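Local coordinates for KP6 killer toxin subunit alpha (PDB 4GVB), which forms one of the two non-covalently paired subunits of a virally encoded secreted antifungal toxin, and recognises cellular receptors before interaction with the beta subunit leads to cell death, at residues C5-C18 / G49-F61. Residues are numbered along the deposited sequence; the frame is centred on the assembly and turned at random.
Sequences CAGFGLSCKWECWC and GHCLFSDDLRNQF
Arg-58 lays its guanidinium flat on the indole of Trp-14, the planes 16° apart and CZ 3.5 Å from the centroid of the six-membered ring, a geometry that qualifies as both stack and cation-pi. A bend at chi3 (-59°) folds the arginine over that face, while NE and NH2 grip Asp-56 side-on and fix the guanidinium's rotation; the salt bridge Arg-58 NH2 to Asp-56 OD2 is 2.7 Å. Asp-56 OD1 also accepts Arg-58 N, closing an Asx turn that holds the carboxylate.

Behind this partly exposed stack the packing tightens. Strands 14-18 and 50-53 run antiparallel, and Cys-16 and Cys-51 exchange two hydrogen bonds, Cys-16 N to Cys-51 O and Cys-51 N to Cys-16 O, both 2.8 Å. At the other end Phe-53 O accepts both Lys-13 N and Trp-14 N, the mark of a classic beta bulge. Cys-16 SG comes within 3.9 Å of Phe-53 CZ, and Phe-61 brings CD2 up to Cys-16 CB. Glu-15, extended, on the face it shares with Leu-52, accepts a hydrogen bond from His-50 ND1 on the anti side of OE2 (2.7 Å), and His-50 forms an offset stack with Trp-17, centroids 4.1 Å apart. Lys-13, by contrast, runs past Ser-54 and leads outward into solvent.

Disulfides Cys-16–Cys-74 and Cys-18–Cys-65 tie strand 14-19 to strand 71-76 and helix 58-67; strand 14-19 lies between strands 50-53 and 71-76 in the four-stranded sheet.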
loop_
_atom_site.group_PDB
_atom_site.type_symbol
_atom_site.label_atom_id
_atom_site.label_comp_id
_atom_site.label_asym_id
_atom_site.label_seq_id
_atom_site.Cartn_x
_atom_site.Cartn_y
_atom_site.Cartn_z
ATOM N N CYS A 5 -4.344 22.036 -11.246
ATOM C CA CYS A 5 -3.974 20.627 -11.106
ATOM C C CYS A 5 -4.700 19.920 -9.952
ATOM O O CYS A 5 -5.387 18.920 -10.157
ATOM C CB CYS A 5 -2.465 20.473 -10.970
ATOM S SG CYS A 5 -1.977 18.726 -10.900
ATOM N N ALA A 6 -4.554 20.439 -8.738
ATOM C CA ALA A 6 -5.232 19.839 -7.586
ATOM C C ALA A 6 -6.746 19.892 -7.736
ATOM O O ALA A 6 -7.473 18.985 -7.304
ATOM C CB ALA A 6 -4.774 20.538 -6.285
ATOM N N GLY A 7 -7.231 20.952 -8.371
ATOM C CA GLY A 7 -8.657 21.174 -8.478
ATOM C C GLY A 7 -9.293 20.426 -9.633
ATOM O O GLY A 7 -10.468 20.073 -9.552
ATOM N N PHE A 8 -8.523 20.168 -10.693
ATOM C CA PHE A 8 -9.102 19.669 -11.946
ATOM C C PHE A 8 -8.233 18.644 -12.670
ATOM O O PHE A 8 -8.636 18.094 -13.689
ATOM C CB PHE A 8 -9.393 20.852 -12.895
ATOM C CG PHE A 8 -10.237 21.932 -12.282
ATOM C CD1 PHE A 8 -11.618 21.907 -12.391
ATOM C CD2 PHE A 8 -9.651 22.977 -11.583
ATOM C CE1 PHE A 8 -12.389 22.893 -11.812
ATOM C CE2 PHE A 8 -10.419 23.946 -10.991
ATOM C CZ PHE A 8 -11.789 23.915 -11.107
ATOM N N GLY A 9 -7.027 18.412 -12.170
ATOM C CA GLY A 9 -6.097 17.545 -12.869
ATOM C C GLY A 9 -5.732 18.157 -14.206
ATOM O O GLY A 9 -5.458 17.442 -15.168
ATOM N N LEU A 10 -5.739 19.490 -14.250
ATOM C CA LEU A 10 -5.347 20.243 -15.440
ATOM C C LEU A 10 -4.051 21.001 -15.174
ATOM O O LEU A 10 -3.815 21.469 -14.066
ATOM C CB LEU A 10 -6.471 21.212 -15.851
ATOM C CG LEU A 10 -7.862 20.603 -16.112
ATOM C CD1 LEU A 10 -8.921 21.664 -16.433
ATOM C CD2 LEU A 10 -7.819 19.548 -17.213
ATOM N N SER A 11 -3.205 21.127 -16.192
ATOM C CA SER A 11 -1.939 21.831 -16.044
ATOM C C SER A 11 -1.037 21.187 -14.995
ATOM O O SER A 11 -0.237 21.867 -14.371
ATOM C CB SER A 11 -2.165 23.310 -15.692
ATOM O OG SER A 11 -3.056 23.918 -16.619
ATOM N N CYS A 12 -1.187 19.886 -14.786
ATOM C CA CYS A 12 -0.217 19.156 -13.991
ATOM C C CYS A 12 1.050 18.980 -14.818
ATOM O O CYS A 12 1.037 19.167 -16.042
ATOM C CB CYS A 12 -0.778 17.806 -13.545
ATOM S SG CYS A 12 -2.384 17.924 -12.738
ATOM N N LYS A 13 2.147 18.650 -14.151
ATOM C CA LYS A 13 3.420 18.474 -14.830
ATOM C C LYS A 13 3.915 17.036 -14.753
ATOM O O LYS A 13 4.697 16.594 -15.586
ATOM C CB LYS A 13 4.459 19.444 -14.268
ATOM C CG LYS A 13 4.001 20.891 -14.353
ATOM C CD LYS A 13 5.102 21.873 -13.982
ATOM C CE LYS A 13 4.656 23.298 -14.305
ATOM N NZ LYS A 13 5.786 24.203 -14.655
ATOM N N TRP A 14 3.444 16.309 -13.748
ATOM C CA TRP A 14 3.881 14.940 -13.534
ATOM C C TRP A 14 2.686 14.038 -13.265
ATOM O O TRP A 14 1.672 14.473 -12.700
ATOM C CB TRP A 14 4.853 14.876 -12.359
ATOM C CG TRP A 14 6.073 15.725 -12.524
ATOM C CD1 TRP A 14 6.356 16.904 -11.887
ATOM C CD2 TRP A 14 7.186 15.450 -13.370
ATOM N NE1 TRP A 14 7.581 17.377 -12.294
ATOM C CE2 TRP A 14 8.110 16.500 -13.207
ATOM C CE3 TRP A 14 7.493 14.411 -14.255
ATOM C CZ2 TRP A 14 9.319 16.543 -13.895
ATOM C CZ3 TRP A 14 8.695 14.457 -14.943
ATOM C CH2 TRP A 14 9.593 15.516 -14.758
ATOM N N GLU A 15 2.804 12.779 -13.685
ATOM C CA GLU A 15 1.777 11.782 -13.452
ATOM C C GLU A 15 2.480 10.505 -13.026
ATOM O O GLU A 15 3.114 9.857 -13.854
ATOM C CB GLU A 15 1.009 11.531 -14.733
ATOM C CG GLU A 15 0.084 10.336 -14.691
ATOM C CD GLU A 15 -0.673 10.204 -15.978
ATOM O OE1 GLU A 15 -0.320 10.940 -16.927
ATOM O OE2 GLU A 15 -1.627 9.400 -16.035
ATOM N N CYS A 16 2.382 10.149 -11.743
ATOM C CA CYS A 16 3.222 9.081 -11.186
ATOM C C CYS A 16 2.395 7.982 -10.532
ATOM O O CYS A 16 1.251 8.204 -10.156
ATOM C CB CYS A 16 4.186 9.654 -10.139
ATOM S SG CYS A 16 5.349 10.897 -10.701
ATOM N N TRP A 17 2.984 6.793 -10.404
ATOM C CA TRP A 17 2.316 5.680 -9.735
ATOM C C TRP A 17 3.293 4.658 -9.167
ATOM O O TRP A 17 4.427 4.521 -9.639
ATOM C CB TRP A 17 1.303 4.983 -10.655
ATOM C CG TRP A 17 1.878 4.393 -11.910
ATOM C CD1 TRP A 17 2.274 3.092 -12.112
ATOM C CD2 TRP A 17 2.100 5.076 -13.151
ATOM N NE1 TRP A 17 2.746 2.940 -13.393
ATOM C CE2 TRP A 17 2.641 4.138 -14.054
ATOM C CE3 TRP A 17 1.901 6.391 -13.581
ATOM C CZ2 TRP A 17 2.980 4.475 -15.363
ATOM C CZ3 TRP A 17 2.245 6.723 -14.879
ATOM C CH2 TRP A 17 2.782 5.771 -15.752
ATOM N N CYS A 18 2.832 3.925 -8.157
ATOM C CA CYS A 18 3.612 2.833 -7.588
ATOM C C CYS A 18 3.541 1.600 -8.494
ATOM O O CYS A 18 2.502 1.320 -9.069
ATOM C CB CYS A 18 3.088 2.484 -6.192
ATOM S SG CYS A 18 3.243 3.829 -4.994
ATOM N N GLY A 49 -5.878 5.402 -11.700
ATOM C CA GLY A 49 -5.152 5.132 -10.474
ATOM C C GLY A 49 -3.760 5.746 -10.443
ATOM O O GLY A 49 -2.827 5.099 -9.978
ATOM N N HIS A 50 -3.628 6.983 -10.935
ATOM C CA HIS A 50 -2.344 7.698 -10.973
ATOM C C HIS A 50 -2.380 8.954 -10.100
ATOM O O HIS A 50 -3.464 9.461 -9.779
ATOM C CB HIS A 50 -1.973 8.095 -12.407
ATOM C CG HIS A 50 -1.761 6.933 -13.320
ATOM N ND1 HIS A 50 -1.823 7.043 -14.693
ATOM C CD2 HIS A 50 -1.487 5.632 -13.061
ATOM C CE1 HIS A 50 -1.589 5.864 -15.238
ATOM N NE2 HIS A 50 -1.382 4.989 -14.269
ATOM N N CYS A 51 -1.200 9.439 -9.712
ATOM C CA CYS A 51 -1.093 10.644 -8.888
ATOM C C CYS A 51 -0.449 11.780 -9.664
ATOM O O CYS A 51 0.685 11.663 -10.124
ATOM C CB CYS A 51 -0.282 10.400 -7.608
ATOM S SG CYS A 51 -0.416 11.741 -6.364
ATOM N N LEU A 52 -1.176 12.887 -9.768
ATOM C CA LEU A 52 -0.737 14.026 -10.554
ATOM C C LEU A 52 -0.381 15.206 -9.656
ATOM O O LEU A 52 -0.951 15.373 -8.581
ATOM C CB LEU A 52 -1.810 14.401 -11.587
ATOM C CG LEU A 52 -1.928 13.413 -12.751
ATOM C CD1 LEU A 52 -2.620 12.147 -12.319
ATOM C CD2 LEU A 52 -2.673 14.023 -13.944
ATOM N N PHE A 53 0.599 15.993 -10.086
ATOM C CA PHE A 53 0.946 17.226 -9.413
ATOM C C PHE A 53 1.711 18.204 -10.316
ATOM O O PHE A 53 2.346 17.817 -11.315
ATOM C CB PHE A 53 1.706 16.992 -8.081
ATOM C CG PHE A 53 2.594 15.776 -8.079
ATOM C CD1 PHE A 53 3.833 15.791 -8.716
ATOM C CD2 PHE A 53 2.191 14.610 -7.431
ATOM C CE1 PHE A 53 4.646 14.655 -8.718
ATOM C CE2 PHE A 53 3.003 13.467 -7.422
ATOM C CZ PHE A 53 4.223 13.490 -8.072
ATOM N N SER A 54 1.643 19.474 -9.946
ATOM C CA SER A 54 2.333 20.521 -10.692
ATOM C C SER A 54 3.710 20.735 -10.079
ATOM O O SER A 54 4.727 20.648 -10.759
ATOM C CB SER A 54 1.512 21.826 -10.678
ATOM O OG SER A 54 2.226 22.878 -11.305
ATOM N N ASP A 55 3.748 21.009 -8.781
ATOM C CA ASP A 55 5.026 21.056 -8.093
ATOM C C ASP A 55 5.688 19.683 -8.231
ATOM O O ASP A 55 5.010 18.669 -8.390
ATOM C CB ASP A 55 4.848 21.439 -6.622
ATOM C CG ASP A 55 4.455 22.898 -6.433
ATOM O OD1 ASP A 55 4.603 23.696 -7.386
ATOM O OD2 ASP A 55 4.020 23.253 -5.324
ATOM N N ASP A 56 7.011 19.651 -8.183
ATOM C CA ASP A 56 7.726 18.396 -8.373
ATOM C C ASP A 56 7.749 17.589 -7.081
ATOM O O ASP A 56 8.685 17.693 -6.290
ATOM C CB ASP A 56 9.153 18.669 -8.838
ATOM C CG ASP A 56 9.875 17.408 -9.239
ATOM O OD1 ASP A 56 9.316 16.318 -9.017
ATOM O OD2 ASP A 56 10.996 17.505 -9.770
ATOM N N LEU A 57 6.714 16.787 -6.875
ATOM C CA LEU A 57 6.592 15.984 -5.665
ATOM C C LEU A 57 7.092 14.556 -5.896
ATOM O O LEU A 57 6.787 13.648 -5.114
ATOM C CB LEU A 57 5.131 15.943 -5.211
ATOM C CG LEU A 57 4.440 17.295 -4.999
ATOM C CD1 LEU A 57 2.999 17.105 -4.531
ATOM C CD2 LEU A 57 5.195 18.165 -4.008
ATOM N N ARG A 58 7.845 14.355 -6.973
ATOM C CA ARG A 58 8.330 13.017 -7.324
ATOM C C ARG A 58 9.134 12.348 -6.205
ATOM O O ARG A 58 8.967 11.148 -5.918
ATOM C CB ARG A 58 9.150 13.058 -8.626
ATOM C CG ARG A 58 8.311 13.190 -9.906
ATOM C CD ARG A 58 9.203 13.304 -11.137
ATOM N NE ARG A 58 10.082 14.466 -11.028
ATOM C CZ ARG A 58 11.061 14.753 -11.880
ATOM N NH1 ARG A 58 11.292 13.953 -12.911
ATOM N NH2 ARG A 58 11.812 15.831 -11.698
ATOM N N ASN A 59 10.018 13.104 -5.572
ATOM C CA ASN A 59 10.866 12.523 -4.538
ATOM C C ASN A 59 10.048 12.053 -3.349
ATOM O O ASN A 59 10.236 10.938 -2.849
ATOM C CB ASN A 59 11.912 13.527 -4.066
ATOM C CG ASN A 59 13.072 12.860 -3.357
ATOM O OD1 ASN A 59 13.568 11.810 -3.794
ATOM N ND2 ASN A 59 13.515 13.461 -2.260
ATOM N N GLN A 60 9.163 12.927 -2.876
ATOM C CA GLN A 60 8.256 12.594 -1.791
ATOM C C GLN A 60 7.419 11.371 -2.153
ATOM O O GLN A 60 7.349 10.412 -1.388
ATOM C CB GLN A 60 7.332 13.775 -1.456
ATOM C CG GLN A 60 8.035 14.993 -0.854
ATOM C CD GLN A 60 8.646 15.941 -1.904
ATOM O OE1 GLN A 60 8.833 15.580 -3.066
ATOM N NE2 GLN A 60 8.956 17.161 -1.478
ATOM N N PHE A 61 6.776 11.399 -3.319
ATOM C CA PHE A 61 5.932 10.284 -3.711
ATOM C C PHE A 61 6.747 8.996 -3.776
ATOM O O PHE A 61 6.279 7.912 -3.381
ATOM C CB PHE A 61 5.239 10.570 -5.048
ATOM C CG PHE A 61 4.239 9.530 -5.426
ATOM C CD1 PHE A 61 3.035 9.447 -4.759
ATOM C CD2 PHE A 61 4.511 8.623 -6.443
ATOM C CE1 PHE A 61 2.109 8.482 -5.086
ATOM C CE2 PHE A 61 3.585 7.639 -6.764
ATOM C CZ PHE A 61 2.389 7.577 -6.095
#